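Local coordinates for uncharacterized protein aq_328 (Aquifex aeolicus, PDB 1R4V) that has no established function but adopts an ancestral histone fold and may take part in protein heterodimerization, at residues P155-E158 with A159-V163; L32-Y35 with F36-L40. One frame throughout, in Å; residues are numbered along the deposited sequence.

Contact 1 of 2, residues P155-E158 with A159-V163; sequences PSRE and AMEFV. With ZN (zinc ion), chain B.
Glu158 and Glu161, one turn apart at the start of helix 157-168 in this histone-fold protein, reach out from the helix and share a zinc ion. Glu158 OE2 binds the metal at 2.0 Å and Glu161 OE1 at 2.1 Å. The two acids get there differently: Glu158 is bent at chi2 (-61°), whereas Glu161 runs straight beyond CG. Their side chains therefore converge at a slant, with the carboxylate planes turned 65° against each other. The zinc between them probably offsets the repulsion expected of two such neighbouring negative groups.

Arg157 flanks the pair. Its NH1 donates to Glu158 OE2 at 3.0 Å, using the anti lone pair of that oxygen, which lies somewhat out of the guanidinium plane, so one carboxylate oxygen serves both metal and guanidinium. Arg157 also runs alongside Glu161 and points the same way; the salt bridge between them is long, and the placement of Glu161 OE2 is doubtful.

On another side of this turn, Pro155 CB lies against the selenium of Met160, SE, at 3.8 Å. The selenomethionine carries on to Leu51 and Ile146, joining the helix start to helices 46-62 and 131-149, and Pro155 also reaches Ile146. Backbone bonds such as Phe162 N to Glu158 O keep the turns regular. Ser156 is the N-cap. With chi1 at 65°, its hydroxyl turns back over the first turn, where OG accepts from Ala159 N at 3.0 Å and touches Ala159 CB at 3.4 Å.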
ATOM      1  N   PRO A 155     -14.715  -6.828   7.793  1.00 21.67           N
ATOM      2  CA  PRO A 155     -14.735  -7.607   6.565  1.00 22.72           C
ATOM      3  C   PRO A 155     -14.350  -9.078   6.735  1.00 21.87           C
ATOM      4  O   PRO A 155     -13.441  -9.418   7.479  1.00 19.69           O
ATOM      5  CB  PRO A 155     -13.756  -6.885   5.635  1.00 23.60           C
ATOM      6  CG  PRO A 155     -13.231  -5.709   6.375  1.00 26.34           C
ATOM      7  CD  PRO A 155     -13.819  -5.663   7.720  1.00 22.59           C
ATOM      8  N   SER A 156     -15.074  -9.937   6.037  1.00 21.30           N
ATOM      9  CA  SER A 156     -14.738 -11.347   5.952  1.00 22.17           C
ATOM     10  C   SER A 156     -13.558 -11.577   5.021  1.00 21.80           C
ATOM     11  O   SER A 156     -13.159 -10.683   4.286  1.00 21.63           O
ATOM     12  CB  SER A 156     -15.955 -12.096   5.414  1.00 23.97           C
ATOM     13  OG  SER A 156     -16.267 -11.706   4.076  1.00 20.35           O
ATOM     14  N   ARG A 157     -13.022 -12.794   5.034  1.00 22.55           N
ATOM     15  CA  ARG A 157     -12.016 -13.235   4.062  1.00 22.44           C
ATOM     16  C   ARG A 157     -12.502 -13.004   2.627  1.00 21.57           C
ATOM     17  O   ARG A 157     -11.796 -12.408   1.819  1.00 20.87           O
ATOM     18  CB  ARG A 157     -11.717 -14.722   4.269  1.00 23.55           C
ATOM     19  CG  ARG A 157     -10.536 -15.265   3.502  1.00 25.71           C
ATOM     20  CD  ARG A 157     -10.854 -16.495   2.684  1.00 29.97           C
ATOM     21  NE  ARG A 157     -11.207 -17.623   3.503  1.00 34.51           N
ATOM     22  CZ  ARG A 157     -12.323 -18.356   3.492  1.00 33.30           C
ATOM     23  NH1 ARG A 157     -13.367 -18.187   2.679  1.00 33.28           N
ATOM     24  NH2 ARG A 157     -12.361 -19.327   4.370  1.00 31.53           N
ATOM     25  N   GLU A 158     -13.699 -13.481   2.299  1.00 22.15           N
ATOM     26  CA  GLU A 158     -14.242 -13.285   0.957  1.00 21.39           C
ATOM     27  C   GLU A 158     -14.437 -11.800   0.585  1.00 21.27           C
ATOM     28  O   GLU A 158     -14.179 -11.431  -0.560  1.00 18.62           O
ATOM     29  CB  GLU A 158     -15.517 -14.119   0.744  1.00 22.74           C
ATOM     30  CG  GLU A 158     -15.250 -15.638   0.797  1.00 27.38           C
ATOM     31  CD  GLU A 158     -14.290 -16.143  -0.276  1.00 29.05           C
ATOM     32  OE1 GLU A 158     -14.273 -15.557  -1.371  1.00 38.32           O
ATOM     33  OE2 GLU A 158     -13.509 -17.100  -0.089  1.00 29.85           O
ATOM     34  N   ALA A 159     -14.855 -10.958   1.524  1.00 19.55           N
ATOM     35  CA  ALA A 159     -14.987  -9.512   1.279  1.00 20.99           C
ATOM     36  C   ALA A 159     -13.633  -8.927   0.892  1.00 20.92           C
ATOM     37  O   ALA A 159     -13.519  -8.183  -0.077  1.00 20.14           O
ATOM     38  CB  ALA A 159     -15.554  -8.781   2.496  1.00 21.39           C
HETATM   39  N   MSE A 160     -12.593  -9.294   1.631  1.00 20.21           N
HETATM   40  CA  MSE A 160     -11.248  -8.805   1.364  1.00 20.51           C
HETATM   41  C   MSE A 160     -10.675  -9.321   0.054  1.00 21.29           C
HETATM   42  O   MSE A 160      -9.979  -8.585  -0.656  1.00 17.08           O
HETATM   43  CB  MSE A 160     -10.318  -9.243   2.489  1.00 22.90           C
HETATM   44  CG  MSE A 160     -10.651  -8.526   3.792  1.00 28.53           C
HETATM   45 SE   MSE A 160     -10.528  -6.520   3.596  1.00 41.49          SE
HETATM   46  CE  MSE A 160      -8.966  -6.342   2.734  1.00 12.30           C
ATOM     47  N   GLU A 161     -10.941 -10.593  -0.247  1.00 19.54           N
ATOM     48  CA  GLU A 161     -10.574 -11.157  -1.542  1.00 19.95           C
ATOM     49  C   GLU A 161     -11.220 -10.396  -2.684  1.00 19.85           C
ATOM     50  O   GLU A 161     -10.583 -10.158  -3.717  1.00 21.54           O
ATOM     51  CB  GLU A 161     -10.918 -12.645  -1.615  1.00 18.59           C
ATOM     52  CG  GLU A 161     -10.053 -13.507  -0.707  1.00 21.47           C
ATOM     53  CD  GLU A 161     -10.477 -14.971  -0.729  1.00 20.49           C
ATOM     54  OE1 GLU A 161     -10.826 -15.474  -1.784  1.00 26.02           O
ATOM     55  OE2 GLU A 161     -10.491 -15.636   0.319  1.00 29.45           O
ATOM     56  N   PHE A 162     -12.468  -9.986  -2.513  1.00 21.02           N
ATOM     57  CA  PHE A 162     -13.129  -9.129  -3.500  1.00 20.25           C
ATOM     58  C   PHE A 162     -12.507  -7.729  -3.625  1.00 20.95           C
ATOM     59  O   PHE A 162     -12.351  -7.222  -4.724  1.00 18.57           O
ATOM     60  CB  PHE A 162     -14.607  -9.016  -3.143  1.00 23.40           C
ATOM     61  CG  PHE A 162     -15.392  -8.099  -4.052  1.00 24.42           C
ATOM     62  CD1 PHE A 162     -15.556  -8.399  -5.396  1.00 28.59           C
ATOM     63  CD2 PHE A 162     -15.993  -6.946  -3.554  1.00 31.29           C
ATOM     64  CE1 PHE A 162     -16.294  -7.567  -6.228  1.00 27.95           C
ATOM     65  CE2 PHE A 162     -16.738  -6.105  -4.382  1.00 32.65           C
ATOM     66  CZ  PHE A 162     -16.888  -6.426  -5.726  1.00 29.78           C
ATOM     67  N   VAL A 163     -12.143  -7.096  -2.514  1.00 18.87           N
ATOM     68  CA  VAL A 163     -11.431  -5.810  -2.538  1.00 18.77           C
ATOM     69  C   VAL A 163     -10.130  -5.923  -3.344  1.00 17.67           C
ATOM     70  O   VAL A 163      -9.885  -5.101  -4.217  1.00 17.96           O
ATOM     71  CB  VAL A 163     -11.179  -5.257  -1.101  1.00 18.18           C
ATOM     72  CG1 VAL A 163     -10.190  -4.097  -1.056  1.00 18.46           C
ATOM     73  CG2 VAL A 163     -12.492  -4.815  -0.457  1.00 18.77           C
TER
HETATM   74 ZN    ZN B 201     -11.992 -17.192  -1.421  1.00 27.08          ZN

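Contact 2 of 2, residues L32-Y35 with F36-L40; sequences LDHY and FRTEL. With ZN (zinc ion), chain C; CAC (cacodylate ion), chain D.
Side chains three to five residues apart meet here along the last turns of helix 29-40, as Asp33 pairs with Arg37 and Tyr35 with Glu39 and Leu40 in this histone fold. The helix has two characters. On its inner side Leu32 and Phe36 lie side by side, Leu32 CD1 touching the ring at Phe36 CE1 (3.5 Å), and both continue onto helix 46-62. Leu40 CD1 sits over the centre of the Phe36 ring.

Tyr35 is buried too: its side chain and that of Glu39 cross at about a right angle, putting Glu39 CB over one face of the Tyr35 ring, toward the rim, in a CH-pi contact 3.8 Å from the centroid. Leu40 CD1 comes close to Tyr35 CE2. Replacing Tyr35 by an alanine is likely to leave Glu39 CB and Leu40 CD1 without the ring they pack on and to open a gap towards Ile100 and Met104.

The polar side holds a zinc ion. Asp33 OD2 binds it at 2.0 Å and is also hydrogen-bonded by Arg25, while OD1 forms a salt bridge to Arg37 NH2 (3.1 Å) at the guanidinium edge, the two planes 86° apart. Two waters and O1 of a cacodylate, probably from the crystallisation liquor, are the other ligands; cacodylate O2 accepts from His34 ND1 and, in the guanidinium plane, from Arg37 NH1 (2.8 Å, 168°). Thr38 CG2 rests over a face of the His34 ring. Thr38 OG1, between its backbone N and carbonyl carbon (chi1 57°), turns back to His34 O, which two donors grip from opposite faces: Thr38 N at 3.1 Å and Thr38 OG1 at 2.6 Å.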
ATOM      1  N   LEU A  32      -1.669  -0.679  12.923  1.00 22.47           N
ATOM      2  CA  LEU A  32      -2.566  -0.614  11.775  1.00 23.14           C
ATOM      3  C   LEU A  32      -3.971  -0.953  12.241  1.00 22.66           C
ATOM      4  O   LEU A  32      -4.909  -0.236  11.926  1.00 22.44           O
ATOM      5  CB  LEU A  32      -2.119  -1.599  10.709  1.00 23.66           C
ATOM      6  CG  LEU A  32      -2.911  -1.525   9.387  1.00 25.30           C
ATOM      7  CD1 LEU A  32      -2.633  -0.241   8.636  1.00 29.41           C
ATOM      8  CD2 LEU A  32      -2.584  -2.737   8.561  1.00 26.62           C
ATOM      9  N   ASP A  33      -4.079  -2.052  12.991  1.00 22.72           N
ATOM     10  CA  ASP A  33      -5.332  -2.553  13.561  1.00 23.02           C
ATOM     11  C   ASP A  33      -5.994  -1.423  14.310  1.00 23.85           C
ATOM     12  O   ASP A  33      -7.129  -1.016  14.038  1.00 24.36           O
ATOM     13  CB  ASP A  33      -4.994  -3.754  14.444  1.00 23.61           C
ATOM     14  CG  ASP A  33      -6.164  -4.314  15.238  1.00 25.22           C
ATOM     15  OD1 ASP A  33      -7.319  -3.861  15.132  1.00 34.18           O
ATOM     16  OD2 ASP A  33      -5.959  -5.240  16.043  1.00 36.84           O
ATOM     17  N   HIS A  34      -5.232  -0.875  15.249  1.00 25.33           N
ATOM     18  CA  HIS A  34      -5.682   0.241  16.047  1.00 25.38           C
ATOM     19  C   HIS A  34      -6.078   1.470  15.205  1.00 24.36           C
ATOM     20  O   HIS A  34      -7.126   2.052  15.461  1.00 25.65           O
ATOM     21  CB  HIS A  34      -4.618   0.525  17.116  1.00 26.52           C
ATOM     22  CG  HIS A  34      -5.069   1.480  18.158  1.00 25.63           C
ATOM     23  ND1 HIS A  34      -5.343   1.089  19.452  1.00 28.35           N
ATOM     24  CD2 HIS A  34      -5.309   2.808  18.094  1.00 29.44           C
ATOM     25  CE1 HIS A  34      -5.710   2.148  20.150  1.00 32.32           C
ATOM     26  NE2 HIS A  34      -5.699   3.201  19.350  1.00 32.42           N
ATOM     27  N   TYR A  35      -5.313   1.884  14.200  1.00 24.27           N
ATOM     28  CA  TYR A  35      -5.724   3.011  13.357  1.00 22.65           C
ATOM     29  C   TYR A  35      -6.972   2.745  12.473  1.00 23.31           C
ATOM     30  O   TYR A  35      -7.842   3.606  12.300  1.00 21.15           O
ATOM     31  CB  TYR A  35      -4.581   3.419  12.404  1.00 25.23           C
ATOM     32  CG  TYR A  35      -4.901   4.683  11.662  1.00 23.59           C
ATOM     33  CD1 TYR A  35      -4.720   5.909  12.267  1.00 29.55           C
ATOM     34  CD2 TYR A  35      -5.436   4.665  10.383  1.00 28.09           C
ATOM     35  CE1 TYR A  35      -5.021   7.088  11.608  1.00 28.26           C
ATOM     36  CE2 TYR A  35      -5.746   5.840   9.711  1.00 26.74           C
ATOM     37  CZ  TYR A  35      -5.537   7.045  10.333  1.00 30.48           C
ATOM     38  OH  TYR A  35      -5.836   8.233   9.722  1.00 29.48           O
ATOM     39  N   PHE A  36      -7.031   1.580  11.842  1.00 20.81           N
ATOM     40  CA  PHE A  36      -8.213   1.259  11.022  1.00 23.23           C
ATOM     41  C   PHE A  36      -9.525   1.252  11.849  1.00 23.42           C
ATOM     42  O   PHE A  36     -10.567   1.711  11.395  1.00 24.85           O
ATOM     43  CB  PHE A  36      -7.975  -0.063  10.301  1.00 21.29           C
ATOM     44  CG  PHE A  36      -7.383   0.095   8.917  1.00 16.79           C
ATOM     45  CD1 PHE A  36      -6.208   0.793   8.720  1.00 24.44           C
ATOM     46  CD2 PHE A  36      -8.001  -0.480   7.803  1.00 23.26           C
ATOM     47  CE1 PHE A  36      -5.662   0.923   7.440  1.00 22.19           C
ATOM     48  CE2 PHE A  36      -7.467  -0.350   6.531  1.00 21.07           C
ATOM     49  CZ  PHE A  36      -6.292   0.367   6.352  1.00 23.11           C
ATOM     50  N   ARG A  37      -9.468   0.734  13.070  1.00 26.92           N
ATOM     51  CA  ARG A  37     -10.652   0.622  13.917  1.00 28.11           C
ATOM     52  C   ARG A  37     -11.065   2.011  14.378  1.00 29.17           C
ATOM     53  O   ARG A  37     -12.182   2.461  14.125  1.00 30.79           O
ATOM     54  CB  ARG A  37     -10.364  -0.312  15.084  1.00 27.87           C
ATOM     55  CG  ARG A  37     -11.523  -0.469  16.044  1.00 31.13           C
ATOM     56  CD  ARG A  37     -11.273  -1.483  17.164  1.00 33.22           C
ATOM     57  NE  ARG A  37     -10.325  -1.002  18.173  1.00 37.37           N
ATOM     58  CZ  ARG A  37      -9.053  -1.384  18.335  1.00 36.91           C
ATOM     59  NH1 ARG A  37      -8.355  -0.825  19.312  1.00 34.39           N
ATOM     60  NH2 ARG A  37      -8.464  -2.305  17.580  1.00 36.88           N
ATOM     61  N   THR A  38     -10.135   2.717  15.010  1.00 29.59           N
ATOM     62  CA  THR A  38     -10.441   4.001  15.651  1.00 31.24           C
ATOM     63  C   THR A  38     -10.654   5.152  14.674  1.00 31.97           C
ATOM     64  O   THR A  38     -11.533   5.976  14.902  1.00 33.32           O
ATOM     65  CB  THR A  38      -9.338   4.352  16.683  1.00 30.15           C
ATOM     66  OG1 THR A  38      -8.051   4.379  16.037  1.00 34.78           O
ATOM     67  CG2 THR A  38      -9.212   3.242  17.691  1.00 29.94           C
ATOM     68  N   GLU A  39      -9.882   5.228  13.591  1.00 32.97           N
ATOM     69  CA  GLU A  39      -9.993   6.358  12.660  1.00 33.54           C
ATOM     70  C   GLU A  39     -10.787   6.088  11.375  1.00 34.18           C
ATOM     71  O   GLU A  39     -11.380   7.015  10.823  1.00 35.06           O
ATOM     72  CB  GLU A  39      -8.599   6.912  12.319  1.00 34.88           C
ATOM     73  CG  GLU A  39      -7.794   7.398  13.523  1.00 40.46           C
ATOM     74  CD  GLU A  39      -8.437   8.539  14.322  1.00 46.89           C
ATOM     75  OE1 GLU A  39      -9.081   9.437  13.722  1.00 48.76           O
ATOM     76  OE2 GLU A  39      -8.291   8.548  15.572  1.00 50.96           O
ATOM     77  N   LEU A  40     -10.807   4.845  10.893  1.00 34.01           N
ATOM     78  CA  LEU A  40     -11.469   4.492   9.631  1.00 33.52           C
ATOM     79  C   LEU A  40     -12.717   3.615   9.752  1.00 33.53           C
ATOM     80  O   LEU A  40     -13.356   3.378   8.740  1.00 34.17           O
ATOM     81  CB  LEU A  40     -10.461   3.798   8.701  1.00 33.27           C
ATOM     82  CG  LEU A  40      -9.171   4.558   8.401  1.00 32.04           C
ATOM     83  CD1 LEU A  40      -8.175   3.778   7.524  1.00 30.41           C
ATOM     84  CD2 LEU A  40      -9.503   5.880   7.752  1.00 35.50           C
TER
HETATM   85 ZN    ZN C 202      -6.898  -5.817  17.704  1.00 43.68          ZN
HETATM   86 AS   CAC D 203      -5.317  -3.433  19.627  1.00 32.50          AS
HETATM   87  O1  CAC D 203      -6.520  -4.622  19.232  1.00 34.51           O
HETATM   88  O2  CAC D 203      -5.748  -1.761  19.405  1.00 40.28           O
HETATM   89  C1  CAC D 203      -4.732  -3.659  21.495  1.00 35.87           C
HETATM   90  C2  CAC D 203      -3.872  -3.827  18.362  1.00 35.65           C
HETATM   91  O   HOH W   1      -8.932  -5.761  17.143  0.50 19.30           O
HETATM   92  O   HOH W   2      -5.918  -6.958  19.096  0.50 22.32           O

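How the contacts relate
Contact 2, on helix 29-40, comes first along the chain, and contact 1, on helix 157-168, comes near the C-terminus. Their centres are about 17 Å apart and their nearest atoms about 7 Å apart, so they do not touch. What joins them is shared support: side chains of both lie on helices 46-62 and 131-149. Ile42 links them further, bonding through its backbone to Phe36 and touching Pro155. The first and last helices of the model are thus brought to a common pair of helices within the histone fold. Each contact holds its own zinc ion, and a further zinc lies about 7 Å from the Asp33 side chain.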